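Local coordinates for protein lantibiotic dehydratase (Microbispora corallina, PDB 5EHK) that probably dehydrates serine and threonine residues of the NAI-107 precursor peptide in a tRNA-dependent step of lantibiotic biosynthesis, at residues Arg188-Gly193 / Asp300-Ala305. Sequence-based numbering, arbitrary orientation.
Sequences RVLLAG and DVVAAA
Ala305 puts its methyl between two parts of 188-193: CB lies 3.9 Å from Gly193 CA and 4.0 Å from Leu190 CD1. Gly193 has no side chain, and its alpha carbon meets that methyl directly; the CA atoms of Gly193 and Ala305 are 4.6 Å apart. Leu190 gets there by extension. Its first side-chain bond points neither at 300-305 nor away from it, but with CG anti to the backbone N (chi1 174°) and chi2 at 57° the CD1 branch swings over to Ala305 and, more loosely, to Val302, whose CB is 4.4 Å from Leu190 CD1. Val302 and Ala305, three residues apart on helix 294-306, thus offer the same leucine methyl two neighbouring apolar surfaces. This is plain helix-to-turn packing within the lantibiotic dehydratase N-terminal family region, its centre about 38 Å from the centre of the chain, and no hydrogen bond crosses it. Leu184 of helix 174-185 touches both Leu190 and Val302, while Met316 also packs on the leucine and Leu285 on the valine. On the first segment, Gly193 N donates to Leu190 O, a backbone bond between residues three apart that closes the turn after the short helix.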
loop_
_atom_site.group_PDB
_atom_site.type_symbol
_atom_site.label_atom_id
_atom_site.label_comp_id
_atom_site.label_asym_id
_atom_site.label_seq_id
_atom_site.Cartn_x
_atom_site.Cartn_y
_atom_site.Cartn_z
ATOM N N ARG A 188 -46.257 -28.747 -4.555
ATOM C CA ARG A 188 -47.071 -27.538 -4.696
ATOM C C ARG A 188 -48.254 -27.511 -3.755
ATOM O O ARG A 188 -48.768 -26.435 -3.433
ATOM C CB ARG A 188 -47.585 -27.364 -6.116
ATOM C CG ARG A 188 -46.525 -27.343 -7.182
ATOM C CD ARG A 188 -47.144 -26.982 -8.505
ATOM N NE ARG A 188 -46.152 -26.991 -9.569
ATOM C CZ ARG A 188 -46.412 -26.669 -10.831
ATOM N NH1 ARG A 188 -47.638 -26.296 -11.175
ATOM N NH2 ARG A 188 -45.446 -26.702 -11.744
ATOM N N VAL A 189 -48.692 -28.689 -3.324
ATOM C CA VAL A 189 -49.855 -28.780 -2.449
ATOM C C VAL A 189 -49.459 -28.557 -0.992
ATOM O O VAL A 189 -50.222 -27.968 -0.210
ATOM C CB VAL A 189 -50.707 -30.090 -2.700
ATOM C CG1 VAL A 189 -49.865 -31.207 -3.314
ATOM C CG2 VAL A 189 -51.441 -30.549 -1.437
ATOM N N LEU A 190 -48.261 -29.015 -0.633
ATOM C CA LEU A 190 -47.719 -28.710 0.690
ATOM C C LEU A 190 -47.349 -27.231 0.726
ATOM O O LEU A 190 -47.666 -26.528 1.687
ATOM C CB LEU A 190 -46.509 -29.594 1.020
ATOM C CG LEU A 190 -45.704 -29.328 2.304
ATOM C CD1 LEU A 190 -46.572 -29.393 3.549
ATOM C CD2 LEU A 190 -44.523 -30.296 2.422
ATOM N N LEU A 191 -46.698 -26.774 -0.347
ATOM C CA LEU A 191 -46.252 -25.386 -0.478
ATOM C C LEU A 191 -47.324 -24.349 -0.124
ATOM O O LEU A 191 -47.017 -23.343 0.509
ATOM C CB LEU A 191 -45.686 -25.128 -1.882
ATOM C CG LEU A 191 -44.982 -23.791 -2.139
ATOM C CD1 LEU A 191 -44.090 -23.422 -0.966
ATOM C CD2 LEU A 191 -44.158 -23.853 -3.438
ATOM N N ALA A 192 -48.578 -24.608 -0.487
ATOM C CA ALA A 192 -49.637 -23.654 -0.185
ATOM C C ALA A 192 -50.012 -23.690 1.286
ATOM O O ALA A 192 -50.698 -22.782 1.785
ATOM C CB ALA A 192 -50.848 -23.919 -1.035
ATOM N N GLY A 193 -49.521 -24.714 1.987
ATOM C CA GLY A 193 -49.813 -24.891 3.403
ATOM C C GLY A 193 -48.943 -24.023 4.290
ATOM O O GLY A 193 -49.376 -23.558 5.348
ATOM N N ASP A 300 -43.012 -29.377 12.895
ATOM C CA ASP A 300 -44.047 -28.469 13.414
ATOM C C ASP A 300 -44.749 -27.703 12.282
ATOM O O ASP A 300 -45.969 -27.503 12.312
ATOM C CB ASP A 300 -43.470 -27.494 14.446
ATOM C CG ASP A 300 -43.022 -28.180 15.722
ATOM O OD1 ASP A 300 -43.624 -29.211 16.084
ATOM O OD2 ASP A 300 -42.050 -27.710 16.351
ATOM N N VAL A 301 -43.970 -27.304 11.278
ATOM C CA VAL A 301 -44.494 -26.592 10.123
ATOM C C VAL A 301 -45.404 -27.446 9.225
ATOM O O VAL A 301 -46.508 -27.000 8.891
ATOM C CB VAL A 301 -43.359 -25.931 9.301
ATOM C CG1 VAL A 301 -43.847 -25.573 7.915
ATOM C CG2 VAL A 301 -42.831 -24.685 10.018
ATOM N N VAL A 302 -44.971 -28.657 8.844
ATOM C CA VAL A 302 -45.836 -29.554 8.048
ATOM C C VAL A 302 -47.083 -29.961 8.830
ATOM O O VAL A 302 -48.143 -30.183 8.252
ATOM C CB VAL A 302 -45.131 -30.807 7.472
ATOM C CG1 VAL A 302 -43.788 -30.440 6.887
ATOM C CG2 VAL A 302 -44.993 -31.878 8.516
ATOM N N ALA A 303 -46.940 -30.066 10.144
ATOM C CA ALA A 303 -48.073 -30.327 11.019
ATOM C C ALA A 303 -49.045 -29.152 11.020
ATOM O O ALA A 303 -50.252 -29.355 11.134
ATOM C CB ALA A 303 -47.598 -30.612 12.443
ATOM N N ALA A 304 -48.525 -27.929 10.897
ATOM C CA ALA A 304 -49.385 -26.753 10.808
ATOM C C ALA A 304 -50.150 -26.793 9.497
ATOM O O ALA A 304 -51.285 -26.323 9.407
ATOM C CB ALA A 304 -48.581 -25.460 10.920
ATOM N N ALA A 305 -49.522 -27.376 8.483
ATOM C CA ALA A 305 -50.132 -27.445 7.165
ATOM C C ALA A 305 -51.167 -28.566 7.081
ATOM O O ALA A 305 -52.252 -28.380 6.518
ATOM C CB ALA A 305 -49.061 -27.619 6.086
#